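Local coordinates for ribosomal RNA processing protein 6 (Trypanosoma brucei brucei, PDB 4NLC), which probably degrades and trims RNA from the 3' end as an exosome-associated 3'-5' exoribonuclease, represented here by its catalytic core, at residues 272-275 with 276-279; 297-300 with 301-304. The protein carries 1 engineered substitution. One frame throughout, in Å; residues are numbered along the deposited sequence.

Overall arrangement
Followed from the N terminus, the chain leaves helix 249-261 and reaches interaction 1 in the loop that follows, where residues 272-275 run into the short helix 275-280. Interaction 2 comes on the next helix, 289-309, within the HRDC domain. Each contact is local and closes no more than one helical turn, so the two stand in series and neither nests in nor crosses the other. Their centres lie about 10 Å apart and they meet directly: Phe299 packs on Thr275, Tyr276 and Ala279, and Asn300 ND2 probably hydrogen-bonds Pro272 O. The pair thus ties the loop after helix 249-261, and the short helix 275-280 that follows it, to helix 289-309.

Interaction 1. Residues 272-275 with 276-279; sequences PDVT and YKQA
Val274 and Lys277 meet where helix 275-280 starts, with Val274 in the N-cap position. Val274 O takes Lys277 N at 2.8 Å, with an N-H...O angle of 133° and the donor tilted out of the carbonyl plane, and it also receives a weak bond from Gln278 N. One residue on, Thr275 O accepts Ala279 N at 3.1 Å, almost in line with its C=O. The tight part faces helix 289-309. There a chi1 of -48° turns Thr275 OG1 back to hydrogen-bond Asp271 N and leaves CG2 against Phe299. Tyr276 packs on Phe299 and Arg296, and its CE1 approaches Asp273 O obliquely at 3.5 Å. Asp273 sends its carboxylate to a salt bridge with Arg296.

The solvent side is looser. Val274 CG1, anti to the backbone N (chi1 -180°), reaches the amide of Gln278 and lies 3.6 Å from NE2. Lys277 folds back at chi3, which brings CE to 3.3 Å from Asp273 O, while its CG lies above one face of the Tyr276 ring, towards the rim. Val274 has no polar side-chain atom to cap the helix, so this start relies on backbone bonds and on Thr275 OG1 holding Asp271 N.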
ATOM      1  N   PRO A 272     -12.898   2.525 -19.995  1.00 54.55           N
ATOM      2  CA  PRO A 272     -12.997   1.652 -21.183  1.00 53.90           C
ATOM      3  C   PRO A 272     -12.596   2.303 -22.512  1.00 58.18           C
ATOM      4  O   PRO A 272     -12.390   1.589 -23.498  1.00 55.87           O
ATOM      5  CB  PRO A 272     -14.459   1.194 -21.177  1.00 56.14           C
ATOM      6  CG  PRO A 272     -14.979   1.535 -19.790  1.00 61.60           C
ATOM      7  CD  PRO A 272     -14.221   2.741 -19.371  1.00 57.53           C
ATOM      8  N   ASP A 273     -12.470   3.650 -22.527  1.00 56.39           N
ATOM      9  CA  ASP A 273     -12.074   4.422 -23.708  1.00 57.20           C
ATOM     10  C   ASP A 273     -10.594   4.847 -23.662  1.00 62.30           C
ATOM     11  O   ASP A 273     -10.073   5.265 -24.695  1.00 61.89           O
ATOM     12  CB  ASP A 273     -12.941   5.709 -23.850  1.00 60.41           C
ATOM     13  CG  ASP A 273     -14.439   5.604 -23.583  1.00 65.79           C
ATOM     14  OD1 ASP A 273     -15.031   4.553 -23.899  1.00 65.67           O
ATOM     15  OD2 ASP A 273     -15.027   6.603 -23.123  1.00 69.76           O
ATOM     16  N   VAL A 274      -9.934   4.791 -22.466  1.00 59.42           N
ATOM     17  CA  VAL A 274      -8.579   5.336 -22.256  1.00 58.99           C
ATOM     18  C   VAL A 274      -7.517   4.341 -21.708  1.00 59.63           C
ATOM     19  O   VAL A 274      -6.442   4.263 -22.300  1.00 58.19           O
ATOM     20  CB  VAL A 274      -8.656   6.613 -21.341  1.00 64.34           C
ATOM     21  CG1 VAL A 274      -7.278   7.235 -21.093  1.00 64.94           C
ATOM     22  CG2 VAL A 274      -9.618   7.664 -21.906  1.00 65.50           C
ATOM     23  N   THR A 275      -7.764   3.682 -20.540  1.00 55.50           N
ATOM     24  CA  THR A 275      -6.802   2.827 -19.798  1.00 53.41           C
ATOM     25  C   THR A 275      -5.933   1.932 -20.695  1.00 54.32           C
ATOM     26  O   THR A 275      -4.713   1.907 -20.496  1.00 53.17           O
ATOM     27  CB  THR A 275      -7.471   2.011 -18.673  1.00 54.42           C
ATOM     28  OG1 THR A 275      -8.311   2.861 -17.903  1.00 51.95           O
ATOM     29  CG2 THR A 275      -6.458   1.376 -17.721  1.00 51.20           C
ATOM     30  N   TYR A 276      -6.546   1.228 -21.682  1.00 49.15           N
ATOM     31  CA  TYR A 276      -5.818   0.368 -22.618  1.00 47.51           C
ATOM     32  C   TYR A 276      -4.652   1.116 -23.341  1.00 52.10           C
ATOM     33  O   TYR A 276      -3.569   0.548 -23.476  1.00 50.99           O
ATOM     34  CB  TYR A 276      -6.785  -0.321 -23.605  1.00 47.37           C
ATOM     35  CG  TYR A 276      -7.241   0.534 -24.767  1.00 49.31           C
ATOM     36  CD1 TYR A 276      -8.312   1.413 -24.634  1.00 52.18           C
ATOM     37  CD2 TYR A 276      -6.611   0.453 -26.004  1.00 49.53           C
ATOM     38  CE1 TYR A 276      -8.733   2.204 -25.698  1.00 54.00           C
ATOM     39  CE2 TYR A 276      -7.030   1.233 -27.081  1.00 51.00           C
ATOM     40  CZ  TYR A 276      -8.097   2.101 -26.925  1.00 60.28           C
ATOM     41  OH  TYR A 276      -8.513   2.869 -27.985  1.00 63.70           O
ATOM     42  N   LYS A 277      -4.870   2.392 -23.750  1.00 50.52           N
ATOM     43  CA  LYS A 277      -3.859   3.220 -24.424  1.00 52.04           C
ATOM     44  C   LYS A 277      -2.710   3.571 -23.471  1.00 58.91           C
ATOM     45  O   LYS A 277      -1.556   3.637 -23.901  1.00 59.42           O
ATOM     46  CB  LYS A 277      -4.466   4.518 -24.980  1.00 55.53           C
ATOM     47  CG  LYS A 277      -5.315   4.357 -26.245  1.00 58.85           C
ATOM     48  CD  LYS A 277      -5.952   5.684 -26.664  1.00 56.28           C
ATOM     49  CE  LYS A 277      -7.116   6.088 -25.790  1.00 59.67           C
ATOM     50  NZ  LYS A 277      -6.946   7.448 -25.219  1.00 68.45           N
ATOM     51  N   GLN A 278      -3.034   3.796 -22.182  1.00 56.32           N
ATOM     52  CA  GLN A 278      -2.059   4.142 -21.145  1.00 57.87           C
ATOM     53  C   GLN A 278      -1.129   2.974 -20.827  1.00 63.37           C
ATOM     54  O   GLN A 278       0.030   3.188 -20.481  1.00 64.79           O
ATOM     55  CB  GLN A 278      -2.778   4.607 -19.872  1.00 59.54           C
ATOM     56  CG  GLN A 278      -3.408   5.998 -19.994  1.00 69.14           C
ATOM     57  CD  GLN A 278      -4.395   6.336 -18.895  1.00 76.57           C
ATOM     58  OE1 GLN A 278      -4.987   5.468 -18.244  1.00 63.30           O
ATOM     59  NE2 GLN A 278      -4.649   7.622 -18.717  1.00 73.99           N
ATOM     60  N   ALA A 279      -1.637   1.739 -20.957  1.00 59.46           N
ATOM     61  CA  ALA A 279      -0.898   0.517 -20.660  1.00 58.93           C
ATOM     62  C   ALA A 279      -0.190  -0.072 -21.875  1.00 62.90           C
ATOM     63  O   ALA A 279       0.867  -0.693 -21.715  1.00 62.71           O
ATOM     64  CB  ALA A 279      -1.836  -0.511 -20.053  1.00 58.30           C
TER

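Interaction 2. Residues 297-300 with 301-304; sequences EIFN and WRDM
Phe299 O is gripped twice: Asp303 N donates to it at 3.1 Å, and a water donates at 2.8 Å. The same water accepts Arg302 NE at 2.9 Å, so it bridges a main-chain carbonyl to a side chain one turn later. Its oxygen also sits over the centre of the Phe299 ring. Arg302 starts out extended, then bends at chi3 (69°) to bring its guanidinium back to the phenyl group. Arg302 NH2 comes within 3.1 Å of Phe299 CE2, approaching obliquely, with the two planes 47° apart. NH1 of Arg302 hydrogen-bonds Met317 O, which helps to fix the rotation of the buried group. Regular i to i+4 helix bonds run beneath, among them Arg302 N to Ile298 O at 2.8 Å. On the exposed side Met304 lays CG 3.5 Å from Asn300 O, the carbonyl that also accepts Met304 N.

Ile298 reaches both helix 351-359 and helix 319-328, Trp301 the former, Phe299 and Arg302 the latter through Ile319. Asp303 OD2 forms a salt bridge with Arg307, and OD1 hydrogen-bonds Tyr105 OH in the exonuclease domain, so this turn of helix 289-309 faces both the HRDC helices and the catalytic domain.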
ATOM      1  N   GLU A 297     -10.629  -4.371 -26.606  1.00 32.68           N
ATOM      2  CA  GLU A 297     -11.597  -5.342 -26.080  1.00 32.34           C
ATOM      3  C   GLU A 297     -10.933  -6.418 -25.209  1.00 33.69           C
ATOM      4  O   GLU A 297     -11.496  -6.765 -24.178  1.00 33.66           O
ATOM      5  CB  GLU A 297     -12.459  -5.954 -27.194  1.00 34.12           C
ATOM      6  CG  GLU A 297     -13.360  -4.981 -27.944  1.00 48.18           C
ATOM      7  CD  GLU A 297     -14.532  -4.407 -27.172  1.00 81.66           C
ATOM      8  OE1 GLU A 297     -15.269  -5.188 -26.529  1.00 88.81           O
ATOM      9  OE2 GLU A 297     -14.733  -3.172 -27.238  1.00 81.18           O
ATOM     10  N   ILE A 298      -9.744  -6.936 -25.608  1.00 28.76           N
ATOM     11  CA  ILE A 298      -9.000  -7.905 -24.788  1.00 29.52           C
ATOM     12  C   ILE A 298      -8.577  -7.224 -23.460  1.00 36.90           C
ATOM     13  O   ILE A 298      -8.735  -7.808 -22.391  1.00 37.16           O
ATOM     14  CB  ILE A 298      -7.774  -8.518 -25.520  1.00 32.26           C
ATOM     15  CG1 ILE A 298      -8.193  -9.422 -26.733  1.00 31.69           C
ATOM     16  CG2 ILE A 298      -6.847  -9.269 -24.530  1.00 33.15           C
ATOM     17  CD1 ILE A 298      -8.959 -10.777 -26.401  1.00 36.96           C
ATOM     18  N   PHE A 299      -8.089  -5.979 -23.543  1.00 35.29           N
ATOM     19  CA  PHE A 299      -7.678  -5.219 -22.378  1.00 35.97           C
ATOM     20  C   PHE A 299      -8.854  -4.962 -21.436  1.00 39.54           C
ATOM     21  O   PHE A 299      -8.698  -5.088 -20.225  1.00 39.32           O
ATOM     22  CB  PHE A 299      -6.955  -3.912 -22.777  1.00 38.37           C
ATOM     23  CG  PHE A 299      -6.270  -3.260 -21.592  1.00 41.36           C
ATOM     24  CD1 PHE A 299      -6.977  -2.422 -20.729  1.00 45.61           C
ATOM     25  CD2 PHE A 299      -4.945  -3.547 -21.291  1.00 43.67           C
ATOM     26  CE1 PHE A 299      -6.357  -1.862 -19.603  1.00 47.24           C
ATOM     27  CE2 PHE A 299      -4.322  -2.965 -20.181  1.00 47.04           C
ATOM     28  CZ  PHE A 299      -5.033  -2.134 -19.340  1.00 45.44           C
ATOM     29  N   ASN A 300     -10.024  -4.617 -21.983  1.00 37.45           N
ATOM     30  CA  ASN A 300     -11.215  -4.361 -21.163  1.00 37.48           C
ATOM     31  C   ASN A 300     -11.752  -5.628 -20.559  1.00 38.12           C
ATOM     32  O   ASN A 300     -12.171  -5.601 -19.406  1.00 37.13           O
ATOM     33  CB  ASN A 300     -12.276  -3.572 -21.922  1.00 37.54           C
ATOM     34  CG  ASN A 300     -11.843  -2.149 -22.104  1.00 49.41           C
ATOM     35  OD1 ASN A 300     -10.825  -1.717 -21.553  1.00 53.64           O
ATOM     36  ND2 ASN A 300     -12.593  -1.388 -22.865  1.00 34.57           N
ATOM     37  N   TRP A 301     -11.664  -6.752 -21.306  1.00 33.06           N
ATOM     38  CA  TRP A 301     -12.036  -8.062 -20.789  1.00 32.22           C
ATOM     39  C   TRP A 301     -11.063  -8.448 -19.638  1.00 34.72           C
ATOM     40  O   TRP A 301     -11.501  -8.974 -18.606  1.00 35.22           O
ATOM     41  CB  TRP A 301     -11.990  -9.134 -21.893  1.00 30.76           C
ATOM     42  CG  TRP A 301     -12.294 -10.487 -21.336  1.00 32.12           C
ATOM     43  CD1 TRP A 301     -13.530 -11.010 -21.109  1.00 35.60           C
ATOM     44  CD2 TRP A 301     -11.356 -11.391 -20.725  1.00 31.61           C
ATOM     45  NE1 TRP A 301     -13.423 -12.196 -20.423  1.00 35.01           N
ATOM     46  CE2 TRP A 301     -12.100 -12.460 -20.183  1.00 36.02           C
ATOM     47  CE3 TRP A 301      -9.954 -11.413 -20.604  1.00 32.69           C
ATOM     48  CZ2 TRP A 301     -11.492 -13.557 -19.559  1.00 35.53           C
ATOM     49  CZ3 TRP A 301      -9.351 -12.492 -19.971  1.00 34.37           C
ATOM     50  CH2 TRP A 301     -10.116 -13.553 -19.465  1.00 35.50           C
ATOM     51  N   ARG A 302      -9.754  -8.214 -19.838  1.00 29.10           N
ATOM     52  CA  ARG A 302      -8.709  -8.562 -18.873  1.00 29.17           C
ATOM     53  C   ARG A 302      -8.937  -7.866 -17.549  1.00 34.05           C
ATOM     54  O   ARG A 302      -8.740  -8.485 -16.504  1.00 34.02           O
ATOM     55  CB  ARG A 302      -7.290  -8.313 -19.442  1.00 27.85           C
ATOM     56  CG  ARG A 302      -6.173  -8.873 -18.572  1.00 31.65           C
ATOM     57  CD  ARG A 302      -4.798  -8.476 -19.069  1.00 39.87           C
ATOM     58  NE  ARG A 302      -4.572  -7.055 -18.878  1.00 43.93           N
ATOM     59  CZ  ARG A 302      -3.433  -6.524 -18.464  1.00 48.33           C
ATOM     60  NH1 ARG A 302      -2.384  -7.293 -18.222  1.00 33.74           N
ATOM     61  NH2 ARG A 302      -3.336  -5.221 -18.286  1.00 31.32           N
ATOM     62  N   ASP A 303      -9.410  -6.613 -17.587  1.00 31.67           N
ATOM     63  CA  ASP A 303      -9.714  -5.875 -16.367  1.00 31.93           C
ATOM     64  C   ASP A 303     -10.961  -6.449 -15.673  1.00 35.48           C
ATOM     65  O   ASP A 303     -10.928  -6.637 -14.470  1.00 34.61           O
ATOM     66  CB  ASP A 303      -9.829  -4.373 -16.624  1.00 33.94           C
ATOM     67  CG  ASP A 303      -9.925  -3.597 -15.322  1.00 40.29           C
ATOM     68  OD1 ASP A 303      -8.870  -3.334 -14.705  1.00 38.60           O
ATOM     69  OD2 ASP A 303     -11.053  -3.288 -14.907  1.00 44.97           O
ATOM     70  N   MET A 304     -12.028  -6.751 -16.423  1.00 33.18           N
ATOM     71  CA  MET A 304     -13.250  -7.373 -15.891  1.00 34.73           C
ATOM     72  C   MET A 304     -12.936  -8.734 -15.223  1.00 34.58           C
ATOM     73  O   MET A 304     -13.283  -8.941 -14.064  1.00 32.78           O
ATOM     74  CB  MET A 304     -14.328  -7.529 -16.990  1.00 39.09           C
ATOM     75  CG  MET A 304     -14.966  -6.208 -17.389  1.00 47.26           C
ATOM     76  SD  MET A 304     -16.147  -6.243 -18.789  1.00 56.69           S
ATOM     77  CE  MET A 304     -17.571  -5.418 -18.024  1.00 54.67           C
TER
HETATM   78  O   HOH W   1      -6.638  -5.110 -18.381  1.00 36.63           O